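Local coordinates for PhnB protein (Bacillus cereus, PDB 3OMS) that is of unknown function but belongs to the glyoxalase superfamily and is a putative 3-demethylubiquinone-9 3-methyltransferase of the PhnB-like group, at residues Thr12-Ala21 and Phe66-Phe77. Sequence-based numbering, arbitrary orientation.
Sequences TTFLMFEGKA and FMCIDSYVNHNF
A single carboxylate oxygen, Asp70 OD1, gathers the backbone just beyond the strand of Thr12-Phe17, accepting from Gly19 N at 2.8 Å and from Ala21 N, which lies 2.9 Å from Asp70 OD1. Ala21 N arrives on the syn side, tilted 20° from the carboxylate plane, whereas Gly19 N comes from above it, 65° out. The turn before helix 21-29 is thus gripped twice, while OD2 bonds to Val54 N on the neighbouring strand. Glu18 reaches across to the loop of Ser71-Phe77 instead: its chain, extended beyond CG, carries Glu18 OE2 to His75 N at 2.8 Å, tying that loop down. Ahead of these polar clasps in the chain, the parallel strands exchange four backbone hydrogen bonds, and a fifth, Ser71 N to Phe17 O, continues the ladder just past the strand end. On the sheet face carrying Phe14, Met16, Met67 and Ile69, Phe14 CZ presses on Ile69 CG2 at 3.5 Å, and the selenium of selenomethionine Met67 stands at the edge of the Phe14 ring in a Met-aromatic contact. Selenomethionine Met16 lies alongside Ile69, then bends at its last torsion (chi3 65°) and brings Met16 CE to the rim of Phe77, 3.4 Å from Phe77 CE1. On the face carrying Phe17 and Cys68, Cys68 CB meets the edge of the Phe17 ring, under helix 21-29. Thr12-Leu15 also pair antiparallel with the second subunit, continuing the sheet across the interface. Parallel pairing of first and last strands in a 1-4-3-2 sheet, with a helix after the first, is the signature of the βαβββ module of the glyoxalase (vicinal oxygen chelate) fold.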
ATOM      1  N   THR A  12      -8.717  -0.340   0.738  1.00 26.17           N
ATOM      2  CA  THR A  12      -8.264   0.289  -0.471  1.00 25.33           C
ATOM      3  C   THR A  12      -6.909   0.938  -0.255  1.00 24.20           C
ATOM      4  O   THR A  12      -6.737   1.766   0.655  1.00 24.82           O
ATOM      5  CB  THR A  12      -9.237   1.347  -0.962  1.00 25.68           C
ATOM      6  OG1 THR A  12     -10.484   0.725  -1.182  1.00 28.30           O
ATOM      7  CG2 THR A  12      -8.796   1.929  -2.250  1.00 24.92           C
ATOM      8  N   THR A  13      -5.954   0.564  -1.072  1.00 22.97           N
ATOM      9  CA  THR A  13      -4.637   1.186  -0.998  1.00 22.95           C
ATOM     10  C   THR A  13      -4.697   2.633  -1.540  1.00 22.87           C
ATOM     11  O   THR A  13      -5.300   2.880  -2.588  1.00 22.91           O
ATOM     12  CB  THR A  13      -3.585   0.248  -1.716  1.00 23.00           C
ATOM     13  OG1 THR A  13      -3.593  -0.991  -0.993  1.00 25.17           O
ATOM     14  CG2 THR A  13      -2.200   0.908  -1.684  1.00 23.24           C
ATOM     15  N   PHE A  14      -4.102   3.586  -0.790  1.00 22.12           N
ATOM     16  CA  PHE A  14      -4.369   5.015  -0.882  1.00 21.31           C
ATOM     17  C   PHE A  14      -3.004   5.718  -0.976  1.00 24.19           C
ATOM     18  O   PHE A  14      -2.128   5.600  -0.070  1.00 23.80           O
ATOM     19  CB  PHE A  14      -5.101   5.478   0.360  1.00 22.78           C
ATOM     20  CG  PHE A  14      -5.602   6.914   0.352  1.00 21.87           C
ATOM     21  CD1 PHE A  14      -6.972   7.177   0.371  1.00 25.92           C
ATOM     22  CD2 PHE A  14      -4.716   7.998   0.467  1.00 24.94           C
ATOM     23  CE1 PHE A  14      -7.454   8.463   0.423  1.00 25.23           C
ATOM     24  CE2 PHE A  14      -5.203   9.287   0.532  1.00 26.31           C
ATOM     25  CZ  PHE A  14      -6.605   9.498   0.521  1.00 26.12           C
ATOM     26  N   LEU A  15      -2.803   6.419  -2.092  1.00 23.53           N
ATOM     27  CA  LEU A  15      -1.542   7.072  -2.373  0.60 24.43           C
ATOM     28  C   LEU A  15      -1.663   8.600  -2.244  1.00 25.16           C
ATOM     29  O   LEU A  15      -2.528   9.232  -2.861  1.00 25.74           O
ATOM     30  CB  LEU A  15      -1.045   6.655  -3.769  0.60 23.87           C
ATOM     31  CG  LEU A  15      -0.507   5.230  -3.989  0.60 24.31           C
ATOM     32  CD1 LEU A  15      -1.544   4.089  -3.820  0.60 24.15           C
ATOM     33  CD2 LEU A  15       0.126   5.160  -5.396  0.60 23.11           C
HETATM   34  N   MSE A  16      -0.775   9.198  -1.427  1.00 25.34           N
HETATM   35  CA  MSE A  16      -0.735  10.604  -1.253  1.00 26.81           C
HETATM   36  C   MSE A  16       0.500  11.213  -1.940  1.00 27.75           C
HETATM   37  O   MSE A  16       1.647  10.989  -1.502  1.00 26.13           O
HETATM   38  CB  MSE A  16      -0.732  10.931   0.240  1.00 28.92           C
HETATM   39  CG  MSE A  16      -0.748  12.414   0.551  1.00 31.54           C
HETATM   40 SE   MSE A  16      -1.057  12.766   2.449  0.65 35.58          SE
HETATM   41  CE  MSE A  16       0.558  11.977   3.076  1.00 34.20           C
ATOM     42  N   PHE A  17       0.207  11.994  -2.982  1.00 28.87           N
ATOM     43  CA  PHE A  17       1.157  12.721  -3.799  1.00 29.95           C
ATOM     44  C   PHE A  17       1.175  14.179  -3.356  1.00 31.90           C
ATOM     45  O   PHE A  17       0.373  14.593  -2.496  1.00 32.02           O
ATOM     46  CB  PHE A  17       0.766  12.601  -5.305  1.00 29.79           C
ATOM     47  CG  PHE A  17       0.840  11.226  -5.852  1.00 27.98           C
ATOM     48  CD1 PHE A  17       2.008  10.747  -6.405  1.00 30.09           C
ATOM     49  CD2 PHE A  17      -0.286  10.397  -5.880  1.00 25.28           C
ATOM     50  CE1 PHE A  17       2.061   9.437  -6.949  1.00 28.95           C
ATOM     51  CE2 PHE A  17      -0.243   9.128  -6.382  1.00 25.09           C
ATOM     52  CZ  PHE A  17       0.963   8.629  -6.938  1.00 28.49           C
ATOM     53  N   GLU A  18       2.117  14.974  -3.891  1.00 34.61           N
ATOM     54  CA  GLU A  18       2.126  16.429  -3.651  1.00 36.92           C
ATOM     55  C   GLU A  18       2.098  17.235  -4.962  1.00 38.29           C
ATOM     56  O   GLU A  18       2.866  18.192  -5.139  1.00 40.09           O
ATOM     57  CB  GLU A  18       3.336  16.847  -2.764  1.00 38.92           C
ATOM     58  CG  GLU A  18       3.232  16.234  -1.352  1.00 40.63           C
ATOM     59  CD  GLU A  18       4.340  16.619  -0.398  1.00 44.80           C
ATOM     60  OE1 GLU A  18       5.299  17.327  -0.798  1.00 43.62           O
ATOM     61  OE2 GLU A  18       4.200  16.217   0.780  1.00 45.19           O
ATOM     62  N   GLY A  19       1.201  16.864  -5.868  1.00 37.51           N
ATOM     63  CA  GLY A  19       1.055  17.591  -7.132  1.00 38.60           C
ATOM     64  C   GLY A  19       1.051  16.715  -8.357  1.00 36.48           C
ATOM     65  O   GLY A  19       0.692  17.180  -9.412  1.00 38.59           O
ATOM     66  N   LYS A  20       1.432  15.461  -8.226  1.00 33.82           N
ATOM     67  CA  LYS A  20       1.544  14.557  -9.369  1.00 33.15           C
ATOM     68  C   LYS A  20       0.459  13.449  -9.448  1.00 31.21           C
ATOM     69  O   LYS A  20       0.595  12.537 -10.272  1.00 30.09           O
ATOM     70  CB  LYS A  20       2.934  13.912  -9.360  1.00 33.44           C
ATOM     71  CG  LYS A  20       4.110  14.943  -9.337  1.00 38.79           C
ATOM     72  CD  LYS A  20       4.619  15.185 -10.689  1.00 44.13           C
ATOM     73  CE  LYS A  20       5.811  16.216 -10.674  1.00 48.38           C
ATOM     74  NZ  LYS A  20       5.676  17.115 -11.831  1.00 51.62           N
ATOM     75  N   ALA A  21      -0.588  13.525  -8.619  1.00 29.47           N
ATOM     76  CA  ALA A  21      -1.567  12.427  -8.524  1.00 29.32           C
ATOM     77  C   ALA A  21      -2.155  12.115  -9.907  1.00 28.89           C
ATOM     78  O   ALA A  21      -2.252  10.961 -10.324  1.00 28.42           O
ATOM     79  CB  ALA A  21      -2.701  12.751  -7.531  1.00 27.08           C
ATOM     80  N   PHE A  66      -8.017   1.676  -6.356  1.00 24.01           N
ATOM     81  CA  PHE A  66      -7.002   2.453  -5.645  1.00 23.13           C
ATOM     82  C   PHE A  66      -7.526   3.874  -5.487  1.00 24.76           C
ATOM     83  O   PHE A  66      -8.386   4.312  -6.250  1.00 25.19           O
ATOM     84  CB  PHE A  66      -5.687   2.420  -6.400  1.00 24.04           C
ATOM     85  CG  PHE A  66      -5.056   1.060  -6.386  1.00 25.86           C
ATOM     86  CD1 PHE A  66      -4.072   0.742  -5.417  1.00 26.47           C
ATOM     87  CD2 PHE A  66      -5.498   0.070  -7.236  1.00 25.36           C
ATOM     88  CE1 PHE A  66      -3.546  -0.505  -5.355  1.00 27.39           C
ATOM     89  CE2 PHE A  66      -4.958  -1.211  -7.180  1.00 25.75           C
ATOM     90  CZ  PHE A  66      -3.988  -1.510  -6.237  1.00 28.72           C
HETATM   91  N   MSE A  67      -7.059   4.574  -4.453  1.00 24.61           N
HETATM   92  CA  MSE A  67      -7.360   5.961  -4.269  1.00 25.82           C
HETATM   93  C   MSE A  67      -6.084   6.783  -4.250  1.00 26.12           C
HETATM   94  O   MSE A  67      -4.989   6.314  -3.828  1.00 25.34           O
HETATM   95  CB  MSE A  67      -8.141   6.136  -2.980  1.00 27.14           C
HETATM   96  CG  MSE A  67      -9.516   5.549  -3.021  1.00 28.37           C
HETATM   97 SE   MSE A  67     -10.233   5.382  -1.229  0.65 33.13          SE
HETATM   98  CE  MSE A  67     -10.665   7.207  -0.922  1.00 38.84           C
ATOM     99  N   CYS A  68      -6.198   8.043  -4.681  1.00 26.66           N
ATOM    100  CA  CYS A  68      -5.083   8.987  -4.490  1.00 26.45           C
ATOM    101  C   CYS A  68      -5.583  10.374  -4.260  1.00 27.30           C
ATOM    102  O   CYS A  68      -6.745  10.695  -4.517  1.00 28.00           O
ATOM    103  CB  CYS A  68      -4.090   8.932  -5.676  1.00 25.70           C
ATOM    104  SG  CYS A  68      -4.798   9.488  -7.254  1.00 27.74           S
ATOM    105  N   ILE A  69      -4.699  11.196  -3.678  1.00 28.70           N
ATOM    106  CA  ILE A  69      -4.905  12.607  -3.531  1.00 28.39           C
ATOM    107  C   ILE A  69      -3.601  13.354  -3.819  1.00 29.29           C
ATOM    108  O   ILE A  69      -2.534  12.747  -3.772  1.00 29.27           O
ATOM    109  CB  ILE A  69      -5.340  13.007  -2.095  1.00 29.10           C
ATOM    110  CG1 ILE A  69      -4.175  12.816  -1.092  1.00 29.21           C
ATOM    111  CG2 ILE A  69      -6.610  12.266  -1.634  1.00 30.24           C
ATOM    112  CD1 ILE A  69      -4.488  13.212   0.337  1.00 30.38           C
ATOM    113  N   ASP A  70      -3.710  14.679  -4.046  1.00 30.22           N
ATOM    114  CA  ASP A  70      -2.588  15.614  -3.934  1.00 30.92           C
ATOM    115  C   ASP A  70      -2.757  16.321  -2.615  1.00 31.83           C
ATOM    116  O   ASP A  70      -3.727  17.105  -2.401  1.00 34.53           O
ATOM    117  CB  ASP A  70      -2.574  16.636  -5.075  1.00 31.82           C
ATOM    118  CG  ASP A  70      -2.086  16.063  -6.368  1.00 30.44           C
ATOM    119  OD1 ASP A  70      -1.080  15.343  -6.365  1.00 30.14           O
ATOM    120  OD2 ASP A  70      -2.675  16.382  -7.434  1.00 34.31           O
ATOM    121  N   SER A  71      -1.853  16.022  -1.689  1.00 32.89           N
ATOM    122  CA  SER A  71      -1.871  16.665  -0.388  1.00 35.34           C
ATOM    123  C   SER A  71      -1.806  18.218  -0.450  1.00 38.42           C
ATOM    124  O   SER A  71      -0.942  18.780  -1.109  1.00 37.15           O
ATOM    125  CB  SER A  71      -0.707  16.176   0.464  1.00 35.20           C
ATOM    126  OG  SER A  71      -0.791  16.834   1.711  1.00 38.38           O
ATOM    127  N   TYR A  72      -2.700  18.902   0.254  1.00 41.80           N
ATOM    128  CA  TYR A  72      -2.584  20.386   0.339  1.00 47.16           C
ATOM    129  C   TYR A  72      -1.522  20.869   1.344  1.00 49.57           C
ATOM    130  O   TYR A  72      -1.322  22.071   1.506  1.00 52.53           O
ATOM    131  CB  TYR A  72      -3.942  21.055   0.592  1.00 48.35           C
ATOM    132  CG  TYR A  72      -4.551  20.783   1.936  1.00 53.21           C
ATOM    133  CD1 TYR A  72      -4.296  21.621   3.015  1.00 58.69           C
ATOM    134  CD2 TYR A  72      -5.394  19.698   2.130  1.00 57.01           C
ATOM    135  CE1 TYR A  72      -4.868  21.393   4.246  1.00 63.73           C
ATOM    136  CE2 TYR A  72      -5.978  19.450   3.359  1.00 59.91           C
ATOM    137  CZ  TYR A  72      -5.705  20.300   4.421  1.00 63.39           C
ATOM    138  OH  TYR A  72      -6.270  20.081   5.657  1.00 64.62           O
ATOM    139  N   VAL A  73      -0.852  19.938   2.010  1.00 49.36           N
ATOM    140  CA  VAL A  73       0.215  20.242   2.962  1.00 51.45           C
ATOM    141  C   VAL A  73       1.472  19.567   2.464  1.00 50.30           C
ATOM    142  O   VAL A  73       1.412  18.413   2.046  1.00 47.90           O
ATOM    143  CB  VAL A  73      -0.114  19.614   4.334  1.00 51.73           C
ATOM    144  CG1 VAL A  73       1.112  19.670   5.283  1.00 55.67           C
ATOM    145  CG2 VAL A  73      -1.348  20.271   4.942  1.00 53.77           C
ATOM    146  N   ASN A  74       2.609  20.249   2.536  1.00 52.01           N
ATOM    147  CA  ASN A  74       3.887  19.607   2.232  1.00 51.29           C
ATOM    148  C   ASN A  74       4.333  18.811   3.442  1.00 50.21           C
ATOM    149  O   ASN A  74       4.404  19.350   4.541  1.00 52.10           O
ATOM    150  CB  ASN A  74       4.968  20.639   1.918  1.00 54.21           C
ATOM    151  CG  ASN A  74       4.719  21.374   0.609  1.00 57.07           C
ATOM    152  OD1 ASN A  74       4.635  22.600   0.615  1.00 64.39           O
ATOM    153  ND2 ASN A  74       4.581  20.629  -0.513  1.00 56.67           N
ATOM    154  N   HIS A  75       4.653  17.536   3.241  1.00 46.47           N
ATOM    155  CA  HIS A  75       5.082  16.673   4.349  1.00 45.16           C
ATOM    156  C   HIS A  75       6.578  16.425   4.316  1.00 45.38           C
ATOM    157  O   HIS A  75       7.225  16.620   3.273  1.00 45.25           O
ATOM    158  CB  HIS A  75       4.277  15.359   4.279  1.00 43.00           C
ATOM    159  CG  HIS A  75       2.842  15.544   4.632  1.00 39.90           C
ATOM    160  ND1 HIS A  75       1.825  15.485   3.704  1.00 39.20           N
ATOM    161  CD2 HIS A  75       2.252  15.832   5.813  1.00 43.30           C
ATOM    162  CE1 HIS A  75       0.670  15.701   4.305  1.00 37.65           C
ATOM    163  NE2 HIS A  75       0.900  15.920   5.582  1.00 40.88           N
ATOM    164  N   ASN A  76       7.152  16.027   5.450  1.00 45.81           N
ATOM    165  CA  ASN A  76       8.577  15.709   5.490  1.00 46.89           C
ATOM    166  C   ASN A  76       8.893  14.247   5.098  1.00 44.51           C
ATOM    167  O   ASN A  76      10.031  13.802   5.177  1.00 45.77           O
ATOM    168  CB  ASN A  76       9.213  16.131   6.851  1.00 50.45           C
ATOM    169  CG  ASN A  76       8.818  15.207   8.028  1.00 52.92           C
ATOM    170  OD1 ASN A  76       8.199  14.123   7.851  1.00 56.37           O
ATOM    171  ND2 ASN A  76       9.236  15.605   9.226  1.00 57.62           N
ATOM    172  N   PHE A  77       7.896  13.525   4.590  1.00 41.20           N
ATOM    173  CA  PHE A  77       8.077  12.137   4.141  1.00 37.24           C
ATOM    174  C   PHE A  77       7.501  11.979   2.761  1.00 35.66           C
ATOM    175  O   PHE A  77       6.719  12.832   2.279  1.00 35.15           O
ATOM    176  CB  PHE A  77       7.339  11.183   5.111  1.00 36.26           C
ATOM    177  CG  PHE A  77       5.875  11.509   5.276  1.00 34.06           C
ATOM    178  CD1 PHE A  77       4.945  11.100   4.342  1.00 30.81           C
ATOM    179  CD2 PHE A  77       5.436  12.220   6.372  1.00 37.32           C
ATOM    180  CE1 PHE A  77       3.606  11.434   4.500  1.00 31.79           C
ATOM    181  CE2 PHE A  77       4.089  12.533   6.540  1.00 34.95           C
ATOM    182  CZ  PHE A  77       3.188  12.150   5.614  1.00 31.97           C
TER
HETATM  183  O   HOH W   1       6.923  18.170   0.917  1.00 30.70           O
HETATM  184  O   HOH W   2       2.327  14.756   1.310  1.00 31.29           O
HETATM  185  O   HOH W   3       4.399  12.935   0.948  1.00 43.91           O
HETATM  186  O   HOH W   4      -2.270  15.882 -10.031  1.00 20.22           O